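Local coordinates for protein alpha-L-arabinofuranosidase B (Aspergillus kawachii, PDB 6SXT) that removes terminal non-reducing alpha-L-arabinofuranose residues from arabinoxylan, arabinan and arabinogalactan by hydrolysis, and carries a C-terminal arabinose-binding domain, at residues R346-A349 with T354-T357; S324-T329 with F475-A480; D94-D97 with D102-A105; P341-R346 with Y448-Y453; A349-D352 with T357-V360. All coordinates share one frame; numbering follows the deposited sequence. Where two conformers were deposited one is given.

Overall arrangement
Four of the five contacts lie in the C-terminal arabinose-binding domain, a beta-trefoil. Contact 3 lies in the catalytic domain. Contacts 1 and 5 belong to one beta hairpin and share A349 and T357, with centres about 4 Å apart. Contact 4 shares R346 with contact 1, and their centres are about 8 Å apart. It brings in the turn that carries E449, a substrate-binding residue of this domain. Contact 2 meets contact 1 where Y347 OH lies 2.7 Å from E478 OE1. Between nearest atoms, contact 3 is about 14 Å from contact 4 and about 17 Å from contact 2. Its D102 side chain is about 9 Å from that of the proton donor D281.

Contact 1 of 5, residues R346-A349 with T354-T357; sequences RYIA and TVNT. With SO4 (sulfate ion), chain R.
The guanidinium of R346 holds T357 with NE and NH1, one bond to the hydroxyl and one to the carbonyl. NE of R346 donates to T357 OG1 at 3.0 Å, close to the guanidinium plane. NH1 of R346 donates to T357 O at 2.9 Å and comes from above the carbonyl plane. The arginine chain bends at chi3 (76°), which turns NE and NH1 toward the threonine. OG1 of T357 sits between its own backbone N and carbonyl carbon (chi1 71°), where NE meets it. NH1 and NH2 of R346 also bind two oxygens of a sulfate, probably from the crystallisation liquor. The bond from NH1 to sulfate O3 is nearly straight, at 172°. NH1 therefore serves both the protein and the anion, and the guanidinium is held along two edges.

The strands run antiparallel. A349 and N356 form a hydrogen-bonded pair, with A349 N to N356 O at 2.7 Å and N356 N to A349 O at 2.9 Å. I348 and T357 form the next, non-hydrogen-bonded pair. Beside it, I348 CG2 packs on V355 CG1 at 3.8 Å.

This is a beta hairpin of the beta-trefoil domain. Y347 OH bonds to E478, and the Y347 ring meets F481 edge-to-face. I348 packs on strand 333-338 and on F445 of strand 444-448. V355 and T357 touch L452 of strand 451-455, a substrate-binding residue.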
loop_
_atom_site.group_PDB
_atom_site.type_symbol
_atom_site.label_atom_id
_atom_site.label_comp_id
_atom_site.label_asym_id
_atom_site.label_seq_id
_atom_site.Cartn_x
_atom_site.Cartn_y
_atom_site.Cartn_z
ATOM N N ARG A 346 -8.784 22.233 24.796
ATOM C CA ARG A 346 -7.399 21.733 24.622
ATOM C C ARG A 346 -6.976 21.856 23.168
ATOM O O ARG A 346 -7.815 21.775 22.228
ATOM C CB ARG A 346 -7.207 20.299 25.088
ATOM C CG ARG A 346 -7.733 20.035 26.492
ATOM C CD ARG A 346 -7.481 18.659 26.995
ATOM N NE ARG A 346 -6.117 18.410 27.404
ATOM C CZ ARG A 346 -5.667 18.605 28.652
ATOM N NH1 ARG A 346 -4.414 18.368 28.952
ATOM N NH2 ARG A 346 -6.494 19.029 29.583
ATOM N N TYR A 347 -5.691 22.018 22.969
ATOM C CA TYR A 347 -5.021 22.167 21.664
ATOM C C TYR A 347 -3.844 21.205 21.586
ATOM O O TYR A 347 -3.264 20.809 22.617
ATOM C CB TYR A 347 -4.503 23.588 21.453
ATOM C CG TYR A 347 -5.589 24.592 21.232
ATOM C CD1 TYR A 347 -6.290 25.092 22.325
ATOM C CD2 TYR A 347 -5.896 25.089 19.979
ATOM C CE1 TYR A 347 -7.297 26.012 22.178
ATOM C CE2 TYR A 347 -6.912 26.016 19.806
ATOM C CZ TYR A 347 -7.564 26.530 20.929
ATOM O OH TYR A 347 -8.587 27.430 20.755
ATOM N N ILE A 348 -3.480 20.805 20.350
ATOM C CA ILE A 348 -2.292 19.969 20.134
ATOM C C ILE A 348 -1.069 20.836 20.446
ATOM O O ILE A 348 -0.859 21.888 19.806
ATOM C CB ILE A 348 -2.214 19.408 18.690
ATOM C CG1 ILE A 348 -3.484 18.600 18.392
ATOM C CG2 ILE A 348 -0.932 18.606 18.532
ATOM C CD1 ILE A 348 -3.456 17.873 17.058
ATOM N N ALA A 349 -0.302 20.344 21.381
ATOM C CA ALA A 349 0.910 21.058 21.814
ATOM C C ALA A 349 2.024 20.047 21.986
ATOM O O ALA A 349 1.931 18.868 21.526
ATOM C CB ALA A 349 0.603 21.804 23.100
ATOM N N THR A 354 7.380 15.007 23.399
ATOM C CA THR A 354 6.042 14.420 23.594
ATOM C C THR A 354 5.001 15.358 22.980
ATOM O O THR A 354 4.746 16.465 23.492
ATOM C CB THR A 354 5.710 14.160 25.062
ATOM O OG1 THR A 354 6.706 13.298 25.594
ATOM C CG2 THR A 354 4.368 13.495 25.220
ATOM N N VAL A 355 4.286 14.906 21.941
ATOM C CA VAL A 355 3.121 15.658 21.440
ATOM C C VAL A 355 1.900 15.301 22.284
ATOM O O VAL A 355 1.619 14.098 22.559
ATOM C CB VAL A 355 2.916 15.345 19.934
ATOM C CG1 VAL A 355 1.752 16.130 19.406
ATOM C CG2 VAL A 355 4.185 15.597 19.152
ATOM N N ASN A 356 1.187 16.314 22.748
ATOM C CA ASN A 356 0.109 16.152 23.741
ATOM C C ASN A 356 -1.005 17.134 23.464
ATOM O O ASN A 356 -0.939 17.919 22.510
ATOM C CB ASN A 356 0.666 16.205 25.184
ATOM C CG ASN A 356 1.528 17.423 25.492
ATOM O OD1 ASN A 356 2.450 17.268 26.334
ATOM N ND2 ASN A 356 1.216 18.551 24.907
ATOM N N THR A 357 -2.048 17.109 24.310
ATOM C CA THR A 357 -3.027 18.185 24.292
ATOM C C THR A 357 -2.944 18.894 25.656
ATOM O O THR A 357 -2.725 18.207 26.655
ATOM C CB THR A 357 -4.444 17.730 23.959
ATOM O OG1 THR A 357 -4.940 17.001 25.077
ATOM C CG2 THR A 357 -4.482 16.871 22.697
HETATM S S SO4 R . -4.455 18.899 32.619
HETATM O O1 SO4 R . -3.969 19.172 33.950
HETATM O O2 SO4 R . -5.150 20.066 32.118
HETATM O O3 SO4 R . -3.313 18.562 31.759
HETATM O O4 SO4 R . -5.378 17.787 32.678
#

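Contact 2 of 5, residues S324-T329 with F475-A480; sequences SGPSFT and FEIETA
I477 sends CG1 away from its carbonyl carbon (chi1 -56°) and extends on to CD1 (chi2 164°), which carries the methyl to F328 and P326. In F328, chi1 of -57° sets the ring beside the backbone N and swings its far end to the isoleucine. The contact joins the loop before strand 333-338, in the arabinose-binding beta-trefoil domain, to strand 475-479, near the chain's C-terminus. It is apolar, and I477 provides most of the buried surface. Its CG1 and CG2 also lie against F328 CE1, at 3.9 and 4.0 Å. The two side chains meet at a slant. The exposed P326 makes a looser touch, with CG 4.1 Å from I477 CD1. The loop is held from other directions too: F328 meets F388 edge-to-face, and S324 OG bonds to A426 N. I477 also packs on V334 and L336 of strand 333-338. S327 adds its carbonyl, whose O is 3.8 Å from I477 CD1. The closest approach is F328 CZ to I477 CD1, at 3.6 Å.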
loop_
_atom_site.group_PDB
_atom_site.type_symbol
_atom_site.label_atom_id
_atom_site.label_comp_id
_atom_site.label_asym_id
_atom_site.label_seq_id
_atom_site.Cartn_x
_atom_site.Cartn_y
_atom_site.Cartn_z
ATOM N N SER A 324 -8.884 15.932 1.468
ATOM C CA SER A 324 -10.239 16.502 1.493
ATOM C C SER A 324 -10.388 17.409 2.706
ATOM O O SER A 324 -9.515 17.381 3.604
ATOM C CB SER A 324 -11.296 15.412 1.493
ATOM O OG SER A 324 -11.324 14.688 2.694
ATOM N N GLY A 325 -11.536 18.086 2.777
ATOM C CA GLY A 325 -11.810 18.969 3.921
ATOM C C GLY A 325 -11.070 20.299 3.783
ATOM O O GLY A 325 -10.497 20.638 2.752
ATOM N N PRO A 326 -11.132 21.125 4.852
ATOM C CA PRO A 326 -10.519 22.443 4.810
ATOM C C PRO A 326 -9.037 22.489 4.428
ATOM O O PRO A 326 -8.570 23.400 3.736
ATOM C CB PRO A 326 -10.712 22.947 6.241
ATOM C CG PRO A 326 -11.119 21.792 7.068
ATOM C CD PRO A 326 -11.767 20.805 6.119
ATOM N N SER A 327 -8.273 21.542 4.852
ATOM C CA SER A 327 -6.825 21.619 4.415
ATOM C C SER A 327 -6.085 22.962 4.707
ATOM O O SER A 327 -6.522 23.801 5.550
ATOM C CB SER A 327 -6.672 21.282 2.955
ATOM O OG SER A 327 -5.339 20.886 2.657
ATOM N N PHE A 328 -4.915 23.128 4.106
ATOM C CA PHE A 328 -3.837 24.052 4.530
ATOM C C PHE A 328 -3.119 24.610 3.318
ATOM O O PHE A 328 -3.270 24.071 2.229
ATOM C CB PHE A 328 -2.787 23.329 5.392
ATOM C CG PHE A 328 -3.351 22.662 6.619
ATOM C CD1 PHE A 328 -3.595 23.376 7.788
ATOM C CD2 PHE A 328 -3.674 21.307 6.611
ATOM C CE1 PHE A 328 -4.070 22.737 8.917
ATOM C CE2 PHE A 328 -4.259 20.705 7.705
ATOM C CZ PHE A 328 -4.435 21.413 8.878
ATOM N N THR A 329 -2.291 25.636 3.531
ATOM C CA THR A 329 -1.348 26.194 2.531
ATOM C C THR A 329 0.047 26.214 3.157
ATOM O O THR A 329 0.136 26.540 4.343
ATOM C CB THR A 329 -1.730 27.623 2.113
ATOM O OG1 THR A 329 -3.147 27.718 1.961
ATOM C CG2 THR A 329 -1.056 28.043 0.829
ATOM N N PHE A 475 -10.077 17.679 14.536
ATOM C CA PHE A 475 -9.467 18.911 15.115
ATOM C C PHE A 475 -9.900 20.109 14.314
ATOM O O PHE A 475 -9.845 20.110 13.084
ATOM C CB PHE A 475 -7.948 18.804 15.120
ATOM C CG PHE A 475 -7.467 17.634 15.907
ATOM C CD1 PHE A 475 -7.260 17.702 17.289
ATOM C CD2 PHE A 475 -7.273 16.403 15.296
ATOM C CE1 PHE A 475 -6.808 16.615 17.992
ATOM C CE2 PHE A 475 -6.826 15.316 16.013
ATOM C CZ PHE A 475 -6.591 15.398 17.363
ATOM N N GLU A 476 -10.282 21.193 14.998
ATOM C CA GLU A 476 -10.574 22.462 14.322
ATOM C C GLU A 476 -9.292 23.234 14.082
ATOM O O GLU A 476 -8.432 23.300 14.984
ATOM C CB GLU A 476 -11.542 23.294 15.158
ATOM C CG GLU A 476 -12.971 22.776 15.106
ATOM C CD GLU A 476 -13.743 23.127 13.843
ATOM O OE1 GLU A 476 -13.181 23.725 12.908
ATOM O OE2 GLU A 476 -14.946 22.802 13.829
ATOM N N ILE A 477 -9.173 23.819 12.913
ATOM C CA ILE A 477 -7.999 24.614 12.481
ATOM C C ILE A 477 -8.296 26.050 12.896
ATOM O O ILE A 477 -9.280 26.631 12.418
ATOM C CB ILE A 477 -7.747 24.516 10.984
ATOM C CG1 ILE A 477 -7.590 23.072 10.509
ATOM C CG2 ILE A 477 -6.552 25.377 10.593
ATOM C CD1 ILE A 477 -7.726 22.923 9.008
ATOM N N GLU A 478 -7.440 26.571 13.774
ATOM C CA GLU A 478 -7.604 27.934 14.315
ATOM C C GLU A 478 -6.354 28.744 14.021
ATOM O O GLU A 478 -5.303 28.202 13.724
ATOM C CB GLU A 478 -7.990 27.844 15.782
ATOM C CG GLU A 478 -9.420 27.386 15.860
ATOM C CD GLU A 478 -10.056 27.268 17.205
ATOM O OE1 GLU A 478 -9.394 27.679 18.203
ATOM O OE2 GLU A 478 -11.191 26.771 17.217
ATOM N N THR A 479 -6.521 30.059 14.109
ATOM C CA THR A 479 -5.384 31.005 14.150
ATOM C C THR A 479 -4.347 30.512 15.168
ATOM O O THR A 479 -4.734 30.102 16.258
ATOM C CB THR A 479 -5.902 32.383 14.604
ATOM O OG1 THR A 479 -6.985 32.756 13.752
ATOM C CG2 THR A 479 -4.826 33.435 14.531
ATOM N N ALA A 480 -3.079 30.554 14.800
ATOM C CA ALA A 480 -1.986 30.162 15.712
ATOM C C ALA A 480 -1.944 31.125 16.915
ATOM O O ALA A 480 -2.075 32.349 16.755
ATOM C CB ALA A 480 -0.689 30.171 15.000
#

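Contact 3 of 5, residues D94-D97 with D102-A105; sequences DGPD and DNLA
A loop of the catalytic domain, between strands 86-87 and 105-106, folds back on itself where P96 and D97 meet N103. One direct hydrogen bond closes it. ND2 of N103 donates to D97 OD2 at 2.9 Å, with an angle of 162° at the hydrogen. The bond lies in the amide plane but reaches the oxygen from above the carboxylate plane. The two flat groups are turned 71° apart. OD1 of N103 touches P96 CG, at 3.6 Å. The two ends of the amide thus meet different neighbours.

Two waters extend the link. The first accepts from N103 ND2 and makes a weak bond to P96 O. The second donates to D97 OD2 at 2.6 Å and accepts from L104 N. OD2 is thus gripped by an amide and a water.

D102, which is buried, brings OD1 to 3.2 Å from G95 CA. Its CG lies beside its backbone N (chi1 -65°). D102 OD2 bonds to N282, next in sequence to the proton donor D281. This is an irregular loop held by a side-chain bond and water bridges. The D102 side chain is about 9 Å from that of D281, and the N103 side chain about 6 Å from that of F403, a substrate-binding residue of the arabinose-binding domain.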
loop_
_atom_site.group_PDB
_atom_site.type_symbol
_atom_site.label_atom_id
_atom_site.label_comp_id
_atom_site.label_asym_id
_atom_site.label_seq_id
_atom_site.Cartn_x
_atom_site.Cartn_y
_atom_site.Cartn_z
ATOM N N ASP A 94 5.478 -13.794 12.533
ATOM C CA ASP A 94 4.170 -13.267 12.954
ATOM C C ASP A 94 3.972 -11.876 12.340
ATOM O O ASP A 94 4.912 -11.082 12.248
ATOM C CB ASP A 94 4.074 -13.116 14.464
ATOM C CG ASP A 94 3.846 -14.456 15.151
ATOM O OD1 ASP A 94 3.265 -15.354 14.530
ATOM O OD2 ASP A 94 4.243 -14.562 16.322
ATOM N N GLY A 95 2.742 -11.610 11.987
ATOM C CA GLY A 95 2.310 -10.241 11.706
ATOM C C GLY A 95 1.942 -9.531 13.002
ATOM O O GLY A 95 1.921 -10.124 14.102
ATOM N N PRO A 96 1.607 -8.235 12.921
ATOM C CA PRO A 96 1.349 -7.418 14.101
ATOM C C PRO A 96 -0.092 -7.355 14.575
ATOM O O PRO A 96 -0.392 -6.641 15.535
ATOM C CB PRO A 96 1.775 -6.018 13.620
ATOM C CG PRO A 96 1.390 -6.021 12.151
ATOM C CD PRO A 96 1.706 -7.430 11.690
ATOM N N ASP A 97 -0.983 -8.081 13.885
ATOM C CA ASP A 97 -2.422 -8.017 14.131
ATOM C C ASP A 97 -2.806 -9.163 15.061
ATOM O O ASP A 97 -1.916 -9.965 15.472
ATOM C CB ASP A 97 -3.242 -8.015 12.833
ATOM C CG ASP A 97 -4.445 -7.128 12.868
ATOM O OD1 ASP A 97 -5.273 -7.268 13.795
ATOM O OD2 ASP A 97 -4.607 -6.295 11.928
ATOM N N ASP A 102 -1.553 -10.595 9.649
ATOM C CA ASP A 102 -1.088 -9.297 9.140
ATOM C C ASP A 102 -2.240 -8.309 9.128
ATOM O O ASP A 102 -3.399 -8.677 9.264
ATOM C CB ASP A 102 -0.531 -9.500 7.746
ATOM C CG ASP A 102 0.713 -10.362 7.661
ATOM O OD1 ASP A 102 1.385 -10.555 8.704
ATOM O OD2 ASP A 102 0.972 -10.900 6.572
ATOM N N ASN A 103 -1.901 -7.025 9.079
ATOM C CA ASN A 103 -2.903 -5.962 8.986
ATOM C C ASN A 103 -3.605 -6.025 7.601
ATOM O O ASN A 103 -2.951 -6.354 6.567
ATOM C CB ASN A 103 -2.283 -4.591 9.096
ATOM C CG ASN A 103 -1.633 -4.284 10.428
ATOM O OD1 ASN A 103 -0.611 -3.617 10.439
ATOM N ND2 ASN A 103 -2.241 -4.714 11.530
ATOM N N LEU A 104 -4.865 -5.627 7.624
ATOM C CA LEU A 104 -5.584 -5.226 6.389
ATOM C C LEU A 104 -5.159 -3.821 5.977
ATOM O O LEU A 104 -4.845 -2.948 6.811
ATOM C CB LEU A 104 -7.080 -5.292 6.632
ATOM C CG LEU A 104 -7.628 -6.694 6.898
ATOM C CD1 LEU A 104 -9.063 -6.573 7.319
ATOM C CD2 LEU A 104 -7.488 -7.573 5.711
ATOM N N ALA A 105 -5.260 -3.551 4.683
ATOM C CA ALA A 105 -5.007 -2.207 4.145
ATOM C C ALA A 105 -6.177 -1.284 4.370
ATOM O O ALA A 105 -7.344 -1.693 4.256
ATOM C CB ALA A 105 -4.665 -2.279 2.668
HETATM O O HOH W 1 -1.518 -4.380 14.360
HETATM O O HOH W 2 -6.231 -5.119 10.220
#

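Contact 4 of 5, residues P341-R346 with Y448-Y453; sequences PGYTTR and YENVLY. With SO4 (sulfate ion), chain R.
N450 stacks its amide face-to-face on the guanidinium of R346. The two planes are only 8° apart, and ND2 of N450 sits about 3.5 Å above the centre of the guanidinium. OD1 of N450 is 3.5 Å from R346 NE, but the angle is too poor for a hydrogen bond. The guanidinium is held at its edge by hydrogen bonds to T357 and to the sulfate. OD1 of N450 also touches the ring of Y343, 3.6 Å from CD2, with ring and amide planes 66° apart. N450 CG lies beside its backbone N (chi1 -58°), which turns the amide toward both partners.

Both sides are turns of the beta-trefoil. Residues 343-346 form a type I turn, closed by R346 N to Y343 O at 3.0 Å. Residues 448-451 form a type I' turn at the tip of hairpin 444-455, with V451 N bonded to Y448 O at 3.1 Å. E449 and N450 are its two central residues. E449 and, three residues on, L452 bind substrate. Backbone bonds from N450 and L452 to T357 and V355 fix the hairpin to strand 354-359.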
loop_
_atom_site.group_PDB
_atom_site.type_symbol
_atom_site.label_atom_id
_atom_site.label_comp_id
_atom_site.label_asym_id
_atom_site.label_seq_id
_atom_site.Cartn_x
_atom_site.Cartn_y
_atom_site.Cartn_z
ATOM N N PRO A 341 -16.029 16.218 23.138
ATOM C CA PRO A 341 -16.717 16.830 24.285
ATOM C C PRO A 341 -15.985 16.490 25.587
ATOM O O PRO A 341 -15.598 15.330 25.869
ATOM C CB PRO A 341 -18.141 16.216 24.222
ATOM C CG PRO A 341 -18.311 15.934 22.736
ATOM C CD PRO A 341 -16.943 15.416 22.301
ATOM N N GLY A 342 -15.797 17.537 26.408
ATOM C CA GLY A 342 -15.053 17.417 27.681
ATOM C C GLY A 342 -13.608 17.849 27.552
ATOM O O GLY A 342 -12.939 17.883 28.578
ATOM N N TYR A 343 -13.114 18.061 26.323
ATOM C CA TYR A 343 -11.694 18.355 26.033
ATOM C C TYR A 343 -11.595 19.511 25.052
ATOM O O TYR A 343 -10.489 19.788 24.497
ATOM C CB TYR A 343 -10.993 17.081 25.549
ATOM C CG TYR A 343 -11.112 15.902 26.463
ATOM C CD1 TYR A 343 -12.195 15.038 26.383
ATOM C CD2 TYR A 343 -10.175 15.663 27.446
ATOM C CE1 TYR A 343 -12.311 13.954 27.238
ATOM C CE2 TYR A 343 -10.262 14.576 28.302
ATOM C CZ TYR A 343 -11.364 13.745 28.221
ATOM O OH TYR A 343 -11.459 12.663 29.038
ATOM N N THR A 344 -12.671 20.253 24.827
ATOM C CA THR A 344 -12.775 21.203 23.709
ATOM C C THR A 344 -11.980 22.500 23.949
ATOM O O THR A 344 -11.951 23.299 23.019
ATOM C CB THR A 344 -14.235 21.515 23.338
ATOM O OG1 THR A 344 -14.889 22.101 24.460
ATOM C CG2 THR A 344 -15.037 20.286 22.953
ATOM N N THR A 345 -11.388 22.713 25.140
ATOM C CA THR A 345 -10.512 23.894 25.365
ATOM C C THR A 345 -9.050 23.477 25.201
ATOM O O THR A 345 -8.161 24.323 25.361
ATOM C CB THR A 345 -10.739 24.533 26.756
ATOM O OG1 THR A 345 -10.341 23.595 27.742
ATOM C CG2 THR A 345 -12.191 24.892 26.958
ATOM N N ARG A 346 -8.784 22.233 24.796
ATOM C CA ARG A 346 -7.399 21.733 24.622
ATOM C C ARG A 346 -6.976 21.856 23.168
ATOM O O ARG A 346 -7.815 21.775 22.228
ATOM C CB ARG A 346 -7.207 20.299 25.088
ATOM C CG ARG A 346 -7.733 20.035 26.492
ATOM C CD ARG A 346 -7.481 18.659 26.995
ATOM N NE ARG A 346 -6.117 18.410 27.404
ATOM C CZ ARG A 346 -5.667 18.605 28.652
ATOM N NH1 ARG A 346 -4.414 18.368 28.952
ATOM N NH2 ARG A 346 -6.494 19.029 29.583
ATOM N N TYR A 448 -5.399 10.500 23.125
ATOM C CA TYR A 448 -5.761 9.416 24.054
ATOM C C TYR A 448 -5.027 9.700 25.380
ATOM O O TYR A 448 -3.794 9.711 25.410
ATOM C CB TYR A 448 -5.409 8.044 23.474
ATOM C CG TYR A 448 -5.884 6.889 24.313
ATOM C CD1 TYR A 448 -7.152 6.373 24.156
ATOM C CD2 TYR A 448 -5.046 6.334 25.258
ATOM C CE1 TYR A 448 -7.578 5.294 24.921
ATOM C CE2 TYR A 448 -5.459 5.260 26.030
ATOM C CZ TYR A 448 -6.732 4.753 25.858
ATOM O OH TYR A 448 -7.148 3.697 26.615
ATOM N N GLU A 449 -5.833 9.920 26.417
ATOM C CA GLU A 449 -5.344 10.392 27.754
ATOM C C GLU A 449 -4.478 11.643 27.530
ATOM O O GLU A 449 -3.406 11.756 28.142
ATOM C CB GLU A 449 -4.649 9.244 28.477
ATOM C CG GLU A 449 -5.632 8.131 28.826
ATOM C CD GLU A 449 -5.104 7.000 29.688
ATOM O OE1 GLU A 449 -3.908 6.909 29.891
ATOM O OE2 GLU A 449 -5.916 6.217 30.158
ATOM N N ASN A 450 -4.910 12.535 26.641
ATOM C CA ASN A 450 -4.247 13.818 26.369
ATOM C C ASN A 450 -2.850 13.672 25.784
ATOM O O ASN A 450 -2.089 14.639 25.838
ATOM C CB ASN A 450 -4.244 14.664 27.660
ATOM C CG ASN A 450 -5.648 14.900 28.164
ATOM O OD1 ASN A 450 -6.595 14.982 27.392
ATOM N ND2 ASN A 450 -5.791 15.129 29.469
ATOM N N VAL A 451 -2.547 12.560 25.122
ATOM C CA VAL A 451 -1.284 12.332 24.395
ATOM C C VAL A 451 -1.658 12.004 22.934
ATOM O O VAL A 451 -2.735 11.418 22.717
ATOM C CB VAL A 451 -0.478 11.206 25.026
ATOM C CG1 VAL A 451 0.798 10.908 24.275
ATOM C CG2 VAL A 451 -0.201 11.557 26.497
ATOM N N LEU A 452 -0.822 12.441 22.014
ATOM C CA LEU A 452 -1.103 12.231 20.554
ATOM C C LEU A 452 -0.449 10.952 20.071
ATOM O O LEU A 452 0.715 10.716 20.259
ATOM C CB LEU A 452 -0.661 13.412 19.680
ATOM C CG LEU A 452 -1.698 14.483 19.386
ATOM C CD1 LEU A 452 -2.889 13.970 18.545
ATOM C CD2 LEU A 452 -2.276 15.105 20.661
ATOM N N TYR A 453 -1.243 10.197 19.292
ATOM C CA TYR A 453 -0.815 8.950 18.646
ATOM C C TYR A 453 -1.254 8.979 17.173
ATOM O O TYR A 453 -2.070 9.804 16.816
ATOM C CB TYR A 453 -1.429 7.734 19.341
ATOM C CG TYR A 453 -1.058 7.615 20.805
ATOM C CD1 TYR A 453 0.101 6.982 21.167
ATOM C CD2 TYR A 453 -1.859 8.189 21.785
ATOM C CE1 TYR A 453 0.483 6.908 22.499
ATOM C CE2 TYR A 453 -1.459 8.148 23.128
ATOM C CZ TYR A 453 -0.303 7.489 23.478
ATOM O OH TYR A 453 0.067 7.406 24.810
HETATM S S SO4 R . -4.455 18.899 32.619
HETATM O O1 SO4 R . -3.969 19.172 33.950
HETATM O O2 SO4 R . -5.150 20.066 32.118
HETATM O O3 SO4 R . -3.313 18.562 31.759
HETATM O O4 SO4 R . -5.378 17.787 32.678
#

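Contact 5 of 5, residues A349-D352 with T357-V360; sequences AHTD and TQVV
A349 opens the first segment and turns its methyl toward the second, where it meets the Q358 amide. The O and N of that amide are probably interchanged in the model. The A349 and T357 CA atoms are 5.5 Å apart. The segments lie diagonal to each other across the hairpin. They lead in opposite directions from the A349-N356 pair, 349-352 to the turn and 357-360 away from it. Their axes make an angle of 103° as the hairpin twists and coils.

H350 turns away from the second segment. Its ring is used within its own segment. ND1 of H350 donates to D352 O at 2.7 Å, in the carbonyl plane and on a lone pair. NE2 of H350 bonds to D392, so both ring nitrogens are engaged and the rotation of the ring is fixed.

T351 comes next. Its OG1 lies beside the backbone N (chi1 -52°), near the Q358 amide, and the two side chains cross at about a right angle. The polar partner of that hydroxyl is N356, on the partner strand.

The long Q358 side chain is extended (chi2 -174°) and reaches diagonally across the hairpin to A349 and T351. It also packs on L368 of helix 366-371. The contact is mixed: the amide lies against the A349 methyl and near the T351 hydroxyl. No clear bond joins the two segments of this beta-trefoil hairpin, and the hydroxyl has N356, so the join is mainly packing.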
loop_
_atom_site.group_PDB
_atom_site.type_symbol
_atom_site.label_atom_id
_atom_site.label_comp_id
_atom_site.label_asym_id
_atom_site.label_seq_id
_atom_site.Cartn_x
_atom_site.Cartn_y
_atom_site.Cartn_z
ATOM N N ALA A 349 -0.302 20.344 21.381
ATOM C CA ALA A 349 0.910 21.058 21.814
ATOM C C ALA A 349 2.024 20.047 21.986
ATOM O O ALA A 349 1.931 18.868 21.526
ATOM C CB ALA A 349 0.603 21.804 23.100
ATOM N N HIS A 350 3.126 20.421 22.637
ATOM C CA HIS A 350 4.152 19.427 22.916
ATOM C C HIS A 350 4.903 19.878 24.183
ATOM O O HIS A 350 4.912 21.101 24.461
ATOM C CB HIS A 350 5.089 19.206 21.725
ATOM C CG HIS A 350 5.979 20.372 21.465
ATOM N ND1 HIS A 350 7.281 20.383 21.964
ATOM C CD2 HIS A 350 5.786 21.518 20.778
ATOM C CE1 HIS A 350 7.835 21.527 21.584
ATOM N NE2 HIS A 350 6.946 22.255 20.874
ATOM N N THR A 351 5.453 18.895 24.842
ATOM C CA THR A 351 6.410 19.083 25.983
ATOM C C THR A 351 7.680 18.365 25.564
ATOM O O THR A 351 7.696 17.111 25.563
ATOM C CB THR A 351 5.858 18.537 27.288
ATOM O OG1 THR A 351 4.559 19.099 27.466
ATOM C CG2 THR A 351 6.776 18.920 28.438
ATOM N N ASP A 352 8.664 19.110 25.095
ATOM C CA ASP A 352 9.858 18.557 24.425
ATOM C C ASP A 352 9.379 17.600 23.306
ATOM O O ASP A 352 8.606 18.076 22.476
ATOM C CB ASP A 352 10.792 17.946 25.467
ATOM C CG ASP A 352 11.347 19.088 26.338
ATOM O OD1 ASP A 352 11.582 20.168 25.784
ATOM O OD2 ASP A 352 11.483 18.837 27.523
ATOM N N THR A 357 -2.048 17.109 24.310
ATOM C CA THR A 357 -3.027 18.185 24.292
ATOM C C THR A 357 -2.944 18.894 25.656
ATOM O O THR A 357 -2.725 18.207 26.655
ATOM C CB THR A 357 -4.444 17.730 23.959
ATOM O OG1 THR A 357 -4.940 17.001 25.077
ATOM C CG2 THR A 357 -4.482 16.871 22.697
ATOM N N GLN A 358 -3.144 20.184 25.575
ATOM C CA GLN A 358 -3.154 21.083 26.746
ATOM C C GLN A 358 -4.194 22.162 26.518
ATOM O O GLN A 358 -4.430 22.641 25.393
ATOM C CB GLN A 358 -1.744 21.655 26.908
ATOM C CG GLN A 358 -0.706 20.612 27.230
ATOM C CD GLN A 358 0.651 21.225 27.530
ATOM O OE1 GLN A 358 0.786 22.020 28.472
ATOM N NE2 GLN A 358 1.665 20.867 26.762
ATOM N N VAL A 359 -4.759 22.647 27.622
ATOM C CA VAL A 359 -5.583 23.859 27.629
ATOM C C VAL A 359 -4.647 25.000 27.255
ATOM O O VAL A 359 -3.582 25.167 27.892
ATOM C CB VAL A 359 -6.251 24.108 29.003
ATOM C CG1 VAL A 359 -6.998 25.430 29.005
ATOM C CG2 VAL A 359 -7.142 22.950 29.431
ATOM N N VAL A 360 -5.035 25.744 26.257
ATOM C CA VAL A 360 -4.296 26.928 25.798
ATOM C C VAL A 360 -5.316 28.042 25.614
ATOM O O VAL A 360 -6.354 27.839 24.950
ATOM C CB VAL A 360 -3.437 26.707 24.548
ATOM C CG1 VAL A 360 -2.560 27.920 24.283
ATOM C CG2 VAL A 360 -2.597 25.444 24.656
#